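Local coordinates for protein metallo-beta-lactamase FIM-1 (Pseudomonas aeruginosa, PDB 6V3Q) that probably hydrolyses beta-lactam antibiotics to substituted beta-amino acids, as a zinc-dependent class B beta-lactamase of the metallo-beta-lactamase superfamily, at residues T13-G18 with A199-P204; Q17-H22 with Q157-G162; N149-L154 with Q194-A199; A183-A188 with Q220-A225. All blocks are in the same frame, centred on the assembly; numbering follows the deposited sequence.

Contact 1: residues T13-G18 with A199-P204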
loop_
_atom_site.group_PDB
_atom_site.type_symbol
_atom_site.label_atom_id
_atom_site.label_comp_id
_atom_site.label_asym_id
_atom_site.label_seq_id
_atom_site.Cartn_x
_atom_site.Cartn_y
_atom_site.Cartn_z
ATOM N N THR A 13 -1.128 -18.424 7.496
ATOM C CA THR A 13 -1.928 -18.443 8.711
ATOM C C THR A 13 -2.926 -19.589 8.656
ATOM O O THR A 13 -3.568 -19.812 7.625
ATOM C CB THR A 13 -2.683 -17.122 8.913
ATOM O OG1 THR A 13 -3.578 -16.916 7.815
ATOM C CG2 THR A 13 -1.716 -15.954 8.996
ATOM N N ALA A 14 -3.056 -20.305 9.772
ATOM C CA ALA A 14 -4.027 -21.387 9.855
ATOM C C ALA A 14 -5.432 -20.815 9.993
ATOM O O ALA A 14 -5.694 -19.986 10.870
ATOM C CB ALA A 14 -3.701 -22.305 11.032
ATOM N N ILE A 15 -6.333 -21.253 9.117
ATOM C CA ILE A 15 -7.712 -20.779 9.101
ATOM C C ILE A 15 -8.569 -21.744 9.907
ATOM O O ILE A 15 -9.218 -21.352 10.883
ATOM C CB ILE A 15 -8.233 -20.638 7.661
ATOM C CG1 ILE A 15 -7.471 -19.536 6.926
ATOM C CG2 ILE A 15 -9.727 -20.361 7.658
ATOM C CD1 ILE A 15 -7.651 -18.162 7.531
ATOM N N THR A 16 -8.584 -23.005 9.488
ATOM C CA THR A 16 -9.134 -24.099 10.276
ATOM C C THR A 16 -8.238 -25.314 10.051
ATOM O O THR A 16 -7.181 -25.213 9.418
ATOM C CB THR A 16 -10.602 -24.365 9.912
ATOM O OG1 THR A 16 -11.171 -25.280 10.858
ATOM C CG2 THR A 16 -10.710 -24.963 8.521
ATOM N N GLN A 17 -8.655 -26.467 10.569
ATOM C CA GLN A 17 -7.855 -27.675 10.411
ATOM C C GLN A 17 -7.777 -28.063 8.939
ATOM O O GLN A 17 -8.802 -28.310 8.294
ATOM C CB GLN A 17 -8.449 -28.815 11.235
ATOM C CG GLN A 17 -7.507 -30.006 11.422
ATOM C CD GLN A 17 -7.522 -30.969 10.249
ATOM O OE1 GLN A 17 -8.580 -31.295 9.711
ATOM N NE2 GLN A 17 -6.343 -31.431 9.847
ATOM N N GLY A 18 -6.557 -28.105 8.409
ATOM C CA GLY A 18 -6.337 -28.482 7.026
ATOM C C GLY A 18 -6.514 -27.376 6.013
ATOM O O GLY A 18 -6.482 -27.654 4.807
ATOM N N ALA A 199 -22.040 -21.343 5.065
ATOM C CA ALA A 199 -20.679 -20.941 5.394
ATOM C C ALA A 199 -20.675 -19.617 6.149
ATOM O O ALA A 199 -21.311 -18.644 5.731
ATOM C CB ALA A 199 -19.837 -20.832 4.124
ATOM N N GLN A 200 -19.956 -19.591 7.272
ATOM C CA GLN A 200 -19.860 -18.412 8.120
ATOM C C GLN A 200 -18.520 -17.700 8.003
ATOM O O GLN A 200 -18.410 -16.550 8.441
ATOM C CB GLN A 200 -20.106 -18.794 9.587
ATOM C CG GLN A 200 -21.516 -19.284 9.879
ATOM C CD GLN A 200 -22.574 -18.297 9.432
ATOM O OE1 GLN A 200 -22.494 -17.106 9.728
ATOM N NE2 GLN A 200 -23.566 -18.788 8.698
ATOM N N GLN A 201 -17.508 -18.347 7.431
ATOM C CA GLN A 201 -16.176 -17.769 7.276
ATOM C C GLN A 201 -15.974 -17.414 5.807
ATOM O O GLN A 201 -15.856 -18.304 4.957
ATOM C CB GLN A 201 -15.103 -18.738 7.772
ATOM C CG GLN A 201 -15.171 -19.002 9.271
ATOM C CD GLN A 201 -14.238 -20.107 9.719
ATOM O OE1 GLN A 201 -14.488 -21.284 9.464
ATOM N NE2 GLN A 201 -13.161 -19.734 10.399
ATOM N N ILE A 202 -15.929 -16.115 5.517
ATOM C CA ILE A 202 -15.840 -15.596 4.158
ATOM C C ILE A 202 -14.495 -14.902 4.003
ATOM O O ILE A 202 -14.155 -14.012 4.790
ATOM C CB ILE A 202 -16.996 -14.628 3.846
ATOM C CG1 ILE A 202 -18.334 -15.263 4.231
ATOM C CG2 ILE A 202 -16.992 -14.248 2.378
ATOM C CD1 ILE A 202 -18.617 -16.571 3.525
ATOM N N ILE A 203 -13.736 -15.304 2.989
ATOM C CA ILE A 203 -12.379 -14.821 2.780
ATOM C C ILE A 203 -12.359 -13.989 1.497
ATOM O O ILE A 203 -12.542 -14.539 0.401
ATOM C CB ILE A 203 -11.370 -15.976 2.706
ATOM C CG1 ILE A 203 -11.425 -16.814 3.987
ATOM C CG2 ILE A 203 -9.963 -15.443 2.470
ATOM C CD1 ILE A 203 -10.488 -18.005 3.977
ATOM N N PRO A 204 -12.132 -12.683 1.575
ATOM C CA PRO A 204 -11.921 -11.879 0.369
ATOM C C PRO A 204 -10.456 -11.952 -0.052
ATOM O O PRO A 204 -9.626 -12.589 0.594
ATOM C CB PRO A 204 -12.314 -10.472 0.821
ATOM C CG PRO A 204 -11.918 -10.450 2.266
ATOM C CD PRO A 204 -12.131 -11.855 2.793
#
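I15 reaches across from the first strand of the chain and meets two side chains of strand 201-203, I203 and Q201. Its CG2 methyl does most of the touching: it lies 4.4 Å from I203 CD1, a loose van der Waals contact between two branched chains. This is the branch of I15 that stands anti to the backbone N, while CG1 (chi1 -66°) is left to pack with M21. The same methyl is 4.4 Å from Q201 NE2, and that nitrogen stays 4.3 Å from the carbonyl oxygen I15 O, too far for a hydrogen bond. Q201 gets there on a chain that runs straight beyond CG (chi2 172°), which carries the amide alongside I15, at the partly exposed side of the contact.

Other parts of the fold pack around this pair. M21 touches both isoleucines, M209 comes in from a loop against I15, Q201 and I203, and I159 of the neighbouring strand packs on Q201 and T16. The two backbones are held separately: T13 pairs with M21 in one sheet, Q201 with G158 and V160 in the other. At I15 and T16 the first strand makes a classic beta bulge, both residues facing V19, and both have their CB atoms turned toward strand 201-203.

Two edge strands of different sheets thus meet through side chains alone. With apolar branches inside and an amide at the margin, the contact here rests on dispersion and the hydrophobic effect, with little directional bonding to fix its register.

Contact 2: residues Q17-H22 with Q157-G162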
loop_
_atom_site.group_PDB
_atom_site.type_symbol
_atom_site.label_atom_id
_atom_site.label_comp_id
_atom_site.label_asym_id
_atom_site.label_seq_id
_atom_site.Cartn_x
_atom_site.Cartn_y
_atom_site.Cartn_z
ATOM N N GLN A 17 -8.655 -26.467 10.569
ATOM C CA GLN A 17 -7.855 -27.675 10.411
ATOM C C GLN A 17 -7.777 -28.063 8.939
ATOM O O GLN A 17 -8.802 -28.310 8.294
ATOM C CB GLN A 17 -8.449 -28.815 11.235
ATOM C CG GLN A 17 -7.507 -30.006 11.422
ATOM C CD GLN A 17 -7.522 -30.969 10.249
ATOM O OE1 GLN A 17 -8.580 -31.295 9.711
ATOM N NE2 GLN A 17 -6.343 -31.431 9.847
ATOM N N GLY A 18 -6.557 -28.105 8.409
ATOM C CA GLY A 18 -6.337 -28.482 7.026
ATOM C C GLY A 18 -6.514 -27.376 6.013
ATOM O O GLY A 18 -6.482 -27.654 4.807
ATOM N N VAL A 19 -6.700 -26.132 6.456
ATOM C CA VAL A 19 -6.937 -25.003 5.561
ATOM C C VAL A 19 -6.034 -23.856 6.001
ATOM O O VAL A 19 -6.191 -23.327 7.107
ATOM C CB VAL A 19 -8.410 -24.560 5.557
ATOM C CG1 VAL A 19 -8.621 -23.414 4.579
ATOM C CG2 VAL A 19 -9.323 -25.733 5.215
ATOM N N TRP A 20 -5.096 -23.467 5.140
ATOM C CA TRP A 20 -4.174 -22.373 5.408
ATOM C C TRP A 20 -4.437 -21.220 4.450
ATOM O O TRP A 20 -4.820 -21.427 3.294
ATOM C CB TRP A 20 -2.714 -22.825 5.267
ATOM C CG TRP A 20 -2.359 -23.996 6.122
ATOM C CD1 TRP A 20 -2.655 -25.304 5.877
ATOM C CD2 TRP A 20 -1.631 -23.973 7.358
ATOM N NE1 TRP A 20 -2.164 -26.096 6.885
ATOM C CE2 TRP A 20 -1.529 -25.305 7.806
ATOM C CE3 TRP A 20 -1.062 -22.957 8.131
ATOM C CZ2 TRP A 20 -0.880 -25.647 8.992
ATOM C CZ3 TRP A 20 -0.415 -23.300 9.309
ATOM C CH2 TRP A 20 -0.331 -24.631 9.727
ATOM N N MET A 21 -4.220 -20.002 4.937
ATOM C CA MET A 21 -4.304 -18.796 4.124
ATOM C C MET A 21 -2.900 -18.254 3.898
ATOM O O MET A 21 -2.154 -18.042 4.859
ATOM C CB MET A 21 -5.176 -17.734 4.799
ATOM C CG MET A 21 -5.594 -16.587 3.886
ATOM S SD MET A 21 -6.787 -15.462 4.651
ATOM C CE MET A 21 -5.708 -14.182 5.292
ATOM N N HIS A 22 -2.534 -18.045 2.636
ATOM C CA HIS A 22 -1.264 -17.415 2.299
ATOM C C HIS A 22 -1.504 -15.981 1.847
ATOM O O HIS A 22 -2.434 -15.704 1.082
ATOM C CB HIS A 22 -0.497 -18.199 1.221
ATOM C CG HIS A 22 -1.147 -18.214 -0.130
ATOM N ND1 HIS A 22 -1.046 -17.168 -1.021
ATOM C CD2 HIS A 22 -1.868 -19.174 -0.757
ATOM C CE1 HIS A 22 -1.694 -17.474 -2.132
ATOM N NE2 HIS A 22 -2.200 -18.687 -1.998
ATOM N N GLN A 157 -16.181 -27.359 5.876
ATOM C CA GLN A 157 -15.585 -26.518 6.905
ATOM C C GLN A 157 -16.219 -25.135 6.990
ATOM O O GLN A 157 -15.778 -24.318 7.805
ATOM C CB GLN A 157 -14.075 -26.381 6.674
ATOM C CG GLN A 157 -13.278 -27.635 7.020
ATOM C CD GLN A 157 -12.617 -28.263 5.811
ATOM O OE1 GLN A 157 -13.221 -28.367 4.742
ATOM N NE2 GLN A 157 -11.376 -28.703 5.979
ATOM N N GLY A 158 -17.239 -24.857 6.180
ATOM C CA GLY A 158 -17.933 -23.585 6.256
ATOM C C GLY A 158 -17.124 -22.386 5.812
ATOM O O GLY A 158 -17.265 -21.304 6.392
ATOM N N ILE A 159 -16.290 -22.541 4.786
ATOM C CA ILE A 159 -15.413 -21.479 4.307
ATOM C C ILE A 159 -15.728 -21.202 2.844
ATOM O O ILE A 159 -15.846 -22.135 2.040
ATOM C CB ILE A 159 -13.927 -21.848 4.472
ATOM C CG1 ILE A 159 -13.605 -22.171 5.930
ATOM C CG2 ILE A 159 -13.036 -20.721 3.967
ATOM C CD1 ILE A 159 -12.234 -22.763 6.125
ATOM N N VAL A 160 -15.856 -19.922 2.503
ATOM C CA VAL A 160 -15.946 -19.471 1.120
ATOM C C VAL A 160 -14.773 -18.543 0.851
ATOM O O VAL A 160 -14.546 -17.587 1.604
ATOM C CB VAL A 160 -17.277 -18.754 0.830
ATOM C CG1 VAL A 160 -17.304 -18.244 -0.601
ATOM C CG2 VAL A 160 -18.441 -19.687 1.081
ATOM N N PHE A 161 -14.025 -18.829 -0.206
ATOM C CA PHE A 161 -12.986 -17.927 -0.691
ATOM C C PHE A 161 -13.576 -17.179 -1.880
ATOM O O PHE A 161 -13.695 -17.728 -2.979
ATOM C CB PHE A 161 -11.717 -18.678 -1.073
ATOM C CG PHE A 161 -10.648 -17.786 -1.623
ATOM C CD1 PHE A 161 -9.921 -16.962 -0.782
ATOM C CD2 PHE A 161 -10.390 -17.749 -2.981
ATOM C CE1 PHE A 161 -8.945 -16.124 -1.283
ATOM C CE2 PHE A 161 -9.416 -16.914 -3.486
ATOM C CZ PHE A 161 -8.690 -16.103 -2.637
ATOM N N GLY A 162 -13.949 -15.920 -1.653
ATOM C CA GLY A 162 -14.651 -15.157 -2.669
ATOM C C GLY A 162 -13.762 -14.510 -3.704
ATOM O O GLY A 162 -14.255 -14.120 -4.767
#
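The carboxamide of Q157 is the flat group here, and V19 and Q17 meet it from different directions. V19 CG2 sits above the amide plane, over the nitrogen, 3.7 Å from Q157 NE2. Q17 offers its carbonyl oxygen to the same nitrogen: Q157 NE2 gives a weak hydrogen bond to Q17 O, 3.5 Å long with an N-H...O angle of 151°, arriving nearly in line with the C=O bond. A bend in the Q157 chain at chi2 (115°) swings the amide across to this carbonyl, so one nitrogen is shared between a methyl and an oxygen.

Deeper in, V19 and I159 reach toward each other tip to tip, V19 CG1 lying 4.0 Å from I159 CD1. CG1 stands anti to the backbone N of V19 (chi1 -178°), which splits the two methyls between the two partners: CG2 for the amide, CG1 for the isoleucine. L39 on V19 and I203 on I159 carry the apolar part inward, while T16 is the neighbour of I159 from strand 11-16.

Each segment is shaped by a glycine before its strand. G18, with positive phi, turns the chain between strands 11-16 and 19-27; G158 and I159 both face L154 in a G1 beta bulge. Apolar side chains between two facing sheets are the core of the alpha-beta/beta-alpha sandwich of the metallo-beta-lactamases, and this contact is its margin, where V19 and I159 meet beside the Q157 amide.

Contact 3: residues N149-L154 with Q194-A199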
loop_
_atom_site.group_PDB
_atom_site.type_symbol
_atom_site.label_atom_id
_atom_site.label_comp_id
_atom_site.label_asym_id
_atom_site.label_seq_id
_atom_site.Cartn_x
_atom_site.Cartn_y
_atom_site.Cartn_z
ATOM N N ASN A 149 -14.436 -14.342 -13.237
ATOM C CA ASN A 149 -14.152 -14.691 -11.850
ATOM C C ASN A 149 -14.988 -15.882 -11.397
ATOM O O ASN A 149 -16.170 -16.001 -11.734
ATOM C CB ASN A 149 -14.385 -13.497 -10.915
ATOM C CG ASN A 149 -15.765 -12.862 -11.068
ATOM O OD1 ASN A 149 -15.962 -11.712 -10.672
ATOM N ND2 ASN A 149 -16.719 -13.598 -11.626
ATOM N N ILE A 150 -14.356 -16.772 -10.635
ATOM C CA ILE A 150 -15.014 -17.908 -10.008
ATOM C C ILE A 150 -14.657 -17.892 -8.526
ATOM O O ILE A 150 -13.744 -17.189 -8.094
ATOM C CB ILE A 150 -14.610 -19.251 -10.652
ATOM C CG1 ILE A 150 -13.104 -19.472 -10.510
ATOM C CG2 ILE A 150 -15.016 -19.291 -12.122
ATOM C CD1 ILE A 150 -12.630 -20.808 -11.027
ATOM N N VAL A 151 -15.391 -18.682 -7.742
ATOM C CA VAL A 151 -15.156 -18.778 -6.308
ATOM C C VAL A 151 -14.914 -20.234 -5.934
ATOM O O VAL A 151 -15.232 -21.160 -6.684
ATOM C CB VAL A 151 -16.322 -18.196 -5.483
ATOM C CG1 VAL A 151 -16.619 -16.766 -5.919
ATOM C CG2 VAL A 151 -17.557 -19.080 -5.609
ATOM N N VAL A 152 -14.336 -20.427 -4.749
ATOM C CA VAL A 152 -14.066 -21.751 -4.200
ATOM C C VAL A 152 -14.699 -21.830 -2.820
ATOM O O VAL A 152 -14.474 -20.953 -1.980
ATOM C CB VAL A 152 -12.555 -22.046 -4.116
ATOM C CG1 VAL A 152 -12.303 -23.339 -3.354
ATOM C CG2 VAL A 152 -11.949 -22.115 -5.507
ATOM N N GLY A 153 -15.489 -22.872 -2.590
ATOM C CA GLY A 153 -16.118 -23.105 -1.305
ATOM C C GLY A 153 -15.584 -24.369 -0.658
ATOM O O GLY A 153 -15.189 -25.314 -1.343
ATOM N N LEU A 154 -15.559 -24.371 0.675
ATOM C CA LEU A 154 -15.221 -25.546 1.478
ATOM C C LEU A 154 -16.421 -25.823 2.377
ATOM O O LEU A 154 -16.389 -25.530 3.583
ATOM C CB LEU A 154 -13.936 -25.330 2.278
ATOM C CG LEU A 154 -12.608 -25.581 1.551
ATOM C CD1 LEU A 154 -11.420 -25.018 2.326
ATOM C CD2 LEU A 154 -12.420 -27.071 1.299
ATOM N N GLN A 194 -26.084 -17.854 -1.855
ATOM C CA GLN A 194 -27.142 -18.855 -1.884
ATOM C C GLN A 194 -26.590 -20.256 -2.111
ATOM O O GLN A 194 -27.161 -21.232 -1.609
ATOM C CB GLN A 194 -28.166 -18.502 -2.964
ATOM C CG GLN A 194 -29.452 -19.302 -2.875
ATOM C CD GLN A 194 -30.505 -18.811 -3.848
ATOM O OE1 GLN A 194 -30.465 -17.666 -4.297
ATOM N NE2 GLN A 194 -31.453 -19.678 -4.185
ATOM N N ARG A 195 -25.490 -20.380 -2.859
ATOM C CA ARG A 195 -24.885 -21.692 -3.067
ATOM C C ARG A 195 -24.250 -22.220 -1.785
ATOM O O ARG A 195 -24.368 -23.412 -1.471
ATOM C CB ARG A 195 -23.853 -21.620 -4.193
ATOM C CG ARG A 195 -23.092 -22.915 -4.430
ATOM C CD ARG A 195 -24.031 -24.077 -4.732
ATOM N NE ARG A 195 -23.296 -25.295 -5.054
ATOM C CZ ARG A 195 -22.780 -26.115 -4.145
ATOM N NH1 ARG A 195 -22.908 -25.848 -2.848
ATOM N NH2 ARG A 195 -22.128 -27.204 -4.530
ATOM N N PHE A 196 -23.572 -21.354 -1.038
ATOM C CA PHE A 196 -22.976 -21.721 0.244
ATOM C C PHE A 196 -23.706 -20.984 1.364
ATOM O O PHE A 196 -23.146 -20.126 2.051
ATOM C CB PHE A 196 -21.479 -21.409 0.251
ATOM C CG PHE A 196 -20.738 -21.943 -0.941
ATOM C CD1 PHE A 196 -20.538 -23.306 -1.100
ATOM C CD2 PHE A 196 -20.232 -21.081 -1.898
ATOM C CE1 PHE A 196 -19.853 -23.799 -2.197
ATOM C CE2 PHE A 196 -19.544 -21.566 -2.998
ATOM C CZ PHE A 196 -19.354 -22.926 -3.148
ATOM N N ALA A 197 -24.981 -21.341 1.548
ATOM C CA ALA A 197 -25.847 -20.638 2.489
ATOM C C ALA A 197 -25.434 -20.835 3.942
ATOM O O ALA A 197 -25.845 -20.043 4.797
ATOM C CB ALA A 197 -27.294 -21.092 2.301
ATOM N N GLU A 198 -24.639 -21.863 4.242
ATOM C CA GLU A 198 -24.279 -22.165 5.620
ATOM C C GLU A 198 -22.916 -21.625 6.025
ATOM O O GLU A 198 -22.665 -21.468 7.225
ATOM C CB GLU A 198 -24.301 -23.680 5.857
ATOM C CG GLU A 198 -25.634 -24.331 5.537
ATOM C CD GLU A 198 -25.721 -25.758 6.039
ATOM O OE1 GLU A 198 -26.824 -26.338 5.989
ATOM O OE2 GLU A 198 -24.689 -26.301 6.487
ATOM N N ALA A 199 -22.040 -21.343 5.065
ATOM C CA ALA A 199 -20.679 -20.941 5.394
ATOM C C ALA A 199 -20.675 -19.617 6.149
ATOM O O ALA A 199 -21.311 -18.644 5.731
ATOM C CB ALA A 199 -19.837 -20.832 4.124
#
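F196 lays its ring on the backbone of G153, and this is where the contact is tight. G153 CA stands 3.7 Å above the ring plane, offset toward the rim, with 4.0 Å between CA and the ring centroid and the approach tilted 24° from the normal: a CH-pi contact made by the main chain itself. It is possible because G153 carries no side chain on the side from which the phenyl comes. The opposite face is taken by R195, whose CG stands 3.9 Å above the centre of the F196 ring, so the ring is sandwiched; R195 also packs on V137 and F139. V151 adds to it from another direction. Its CG2 lies at the ring edge, near the plane, 4.1 Å from F196 CE2, the two side chains sliding past each other in opposite directions. F196 CG is anti to the carbonyl carbon (chi1 -50°), which lays the ring against strand 151-154.

The place in the fold explains the shape. Strand 151-154 is an inner strand of the five-stranded sheet, and F196 is the first residue to leave helical geometry after helix 185-195, so the ring ties the end of that helix to one face of the sheet, where V160 also packs against it. Beyond F196 the chain turns back toward strand 201-203; A199 N makes a weak 3.4 Å bond to F196 O, and R212 donates to both F196 O and A199 O.

Outward the packing thins. R195 as a whole is partly exposed, and beyond it Q194, A197 and E198 form the exposed, solvent side.

Contact 4: residues A183-A188 with Q220-A225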
loop_
_atom_site.group_PDB
_atom_site.type_symbol
_atom_site.label_atom_id
_atom_site.label_comp_id
_atom_site.label_asym_id
_atom_site.label_seq_id
_atom_site.Cartn_x
_atom_site.Cartn_y
_atom_site.Cartn_z
ATOM N N ALA A 183 -23.491 -4.331 -13.853
ATOM C CA ALA A 183 -24.891 -4.738 -13.888
ATOM C C ALA A 183 -25.103 -6.083 -13.200
ATOM O O ALA A 183 -26.132 -6.297 -12.548
ATOM C CB ALA A 183 -25.379 -4.794 -15.334
ATOM N N HIS A 184 -24.147 -7.001 -13.335
ATOM C CA HIS A 184 -24.320 -8.371 -12.865
ATOM C C HIS A 184 -23.596 -8.664 -11.555
ATOM O O HIS A 184 -23.811 -9.736 -10.979
ATOM C CB HIS A 184 -23.846 -9.357 -13.944
ATOM C CG HIS A 184 -24.226 -10.781 -13.680
ATOM N ND1 HIS A 184 -23.330 -11.717 -13.210
ATOM C CD2 HIS A 184 -25.408 -11.428 -13.815
ATOM C CE1 HIS A 184 -23.942 -12.880 -13.070
ATOM N NE2 HIS A 184 -25.204 -12.732 -13.430
ATOM N N TRP A 185 -22.764 -7.739 -11.065
ATOM C CA TRP A 185 -21.926 -8.036 -9.905
ATOM C C TRP A 185 -22.764 -8.446 -8.698
ATOM O O TRP A 185 -22.425 -9.412 -8.004
ATOM C CB TRP A 185 -21.041 -6.832 -9.573
ATOM C CG TRP A 185 -19.883 -7.139 -8.650
ATOM C CD1 TRP A 185 -19.818 -8.123 -7.709
ATOM C CD2 TRP A 185 -18.623 -6.454 -8.596
ATOM N NE1 TRP A 185 -18.607 -8.093 -7.068
ATOM C CE2 TRP A 185 -17.852 -7.079 -7.594
ATOM C CE3 TRP A 185 -18.074 -5.374 -9.292
ATOM C CZ2 TRP A 185 -16.564 -6.659 -7.272
ATOM C CZ3 TRP A 185 -16.791 -4.959 -8.972
ATOM C CH2 TRP A 185 -16.052 -5.600 -7.972
ATOM N N LYS A 186 -23.870 -7.741 -8.440
ATOM C CA LYS A 186 -24.700 -8.096 -7.290
ATOM C C LYS A 186 -25.303 -9.486 -7.453
ATOM O O LYS A 186 -25.348 -10.266 -6.493
ATOM C CB LYS A 186 -25.802 -7.058 -7.080
ATOM C CG LYS A 186 -26.562 -7.248 -5.769
ATOM C CD LYS A 186 -28.073 -7.189 -5.953
ATOM C CE LYS A 186 -28.556 -5.767 -6.176
ATOM N NZ LYS A 186 -30.043 -5.686 -6.147
ATOM N N THR A 187 -25.762 -9.816 -8.664
ATOM C CA THR A 187 -26.331 -11.137 -8.912
ATOM C C THR A 187 -25.321 -12.239 -8.621
ATOM O O THR A 187 -25.672 -13.282 -8.055
ATOM C CB THR A 187 -26.827 -11.225 -10.357
ATOM O OG1 THR A 187 -27.860 -10.254 -10.564
ATOM C CG2 THR A 187 -27.374 -12.611 -10.659
ATOM N N ALA A 188 -24.053 -12.016 -8.978
ATOM C CA ALA A 188 -23.029 -13.025 -8.736
ATOM C C ALA A 188 -22.755 -13.188 -7.246
ATOM O O ALA A 188 -22.591 -14.313 -6.760
ATOM C CB ALA A 188 -21.746 -12.665 -9.485
ATOM N N GLN A 220 -24.457 -4.403 -1.683
ATOM C CA GLN A 220 -24.959 -3.036 -1.615
ATOM C C GLN A 220 -24.046 -2.069 -2.361
ATOM O O GLN A 220 -24.525 -1.122 -2.996
ATOM C CB GLN A 220 -25.127 -2.617 -0.155
ATOM C CG GLN A 220 -26.266 -3.348 0.542
ATOM C CD GLN A 220 -26.279 -3.139 2.042
ATOM O OE1 GLN A 220 -25.284 -2.719 2.634
ATOM N NE2 GLN A 220 -27.410 -3.436 2.668
ATOM N N LEU A 221 -22.730 -2.289 -2.293
ATOM C CA LEU A 221 -21.800 -1.476 -3.071
ATOM C C LEU A 221 -21.989 -1.690 -4.567
ATOM O O LEU A 221 -21.854 -0.743 -5.351
ATOM C CB LEU A 221 -20.360 -1.795 -2.666
ATOM C CG LEU A 221 -19.816 -1.107 -1.411
ATOM C CD1 LEU A 221 -18.439 -1.644 -1.033
ATOM C CD2 LEU A 221 -19.764 0.396 -1.633
ATOM N N ALA A 222 -22.302 -2.918 -4.985
ATOM C CA ALA A 222 -22.521 -3.192 -6.402
ATOM C C ALA A 222 -23.873 -2.667 -6.870
ATOM O O ALA A 222 -23.993 -2.171 -7.996
ATOM C CB ALA A 222 -22.412 -4.692 -6.675
ATOM N N GLU A 223 -24.899 -2.781 -6.025
ATOM C CA GLU A 223 -26.211 -2.237 -6.359
ATOM C C GLU A 223 -26.133 -0.733 -6.590
ATOM O O GLU A 223 -26.653 -0.214 -7.586
ATOM C CB GLU A 223 -27.197 -2.567 -5.238
ATOM C CG GLU A 223 -28.558 -1.915 -5.365
ATOM C CD GLU A 223 -29.508 -2.359 -4.270
ATOM O OE1 GLU A 223 -29.437 -3.537 -3.864
ATOM O OE2 GLU A 223 -30.317 -1.529 -3.807
ATOM N N LYS A 224 -25.473 -0.020 -5.675
ATOM C CA LYS A 224 -25.345 1.428 -5.788
ATOM C C LYS A 224 -24.599 1.827 -7.055
ATOM O O LYS A 224 -24.937 2.828 -7.697
ATOM C CB LYS A 224 -24.642 1.969 -4.541
ATOM C CG LYS A 224 -24.010 3.344 -4.680
ATOM C CD LYS A 224 -23.159 3.642 -3.450
ATOM C CE LYS A 224 -22.101 4.696 -3.728
ATOM N NZ LYS A 224 -21.005 4.643 -2.719
ATOM N N ALA A 225 -23.587 1.047 -7.441
ATOM C CA ALA A 225 -22.815 1.367 -8.635
ATOM C C ALA A 225 -23.557 1.011 -9.916
ATOM O O ALA A 225 -23.276 1.591 -10.971
ATOM C CB ALA A 225 -21.466 0.647 -8.599
HETATM O O HOH W 1 -24.814 -5.137 -9.562
#
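This is a helix-to-helix contact near the surface, between the first turn of helix 185-195 and the C-terminal helix 213-226, and a single alanine methyl is its centre. A222 CB fits against the start of the other helix, 3.9 Å from W185 CB and 3.8 Å from the backbone nitrogen K186 N. With so small a side chain between them the backbones come close, K186 CA and A222 CA standing 5.4 Å apart.

Outside the methyl lies a charged pair. K186 and E223 run side by side, pointing the same way, and form a salt bridge, K186 NZ to E223 OE1 at 3.2 Å, whose hydrogen bond is weak. Bends at chi2 (-133°) and chi3 (-75°) bring the lysine alongside, its CE 3.6 Å from E223 CB. A water accepts a hydrogen bond from K186 N at 3.0 Å, serving an amide of the first helical turn, and gives a weak, less certain one to A222 O.

W185 meets A222 with both CB and CG, packs on T218 too, and carries its indole inward, where NE1 bonds to L165 O. Its side chain comes within about 4 Å of that of the zinc ligand H145 and about 8 Å of the bound zinc ion, which brings this contact up behind the metal site of this class B beta-lactamase.

How the contacts relate
Contacts 1 and 2 lie side by side, centres about 4 Å apart: both join the two sheets, they share Q17 and G18, and their strands are hydrogen-bonded neighbours on each side. Contact 3 lies on strand 151-154, beside the 159-161 strand of contact 2, and joins it to the end of helix 185-195; it is the fully buried one. Contact 4 uses the beginning of that same helix, about 17 Å from contact 3 between centres, and is the most peripheral. Chemistry follows depth: aliphatic and aromatic packing in contact 3, aliphatic contacts edged by glutamine amides in 1 and 2, weakly hydrogen-bonded across in 2 but not in 1, and a salt bridge with water in 4.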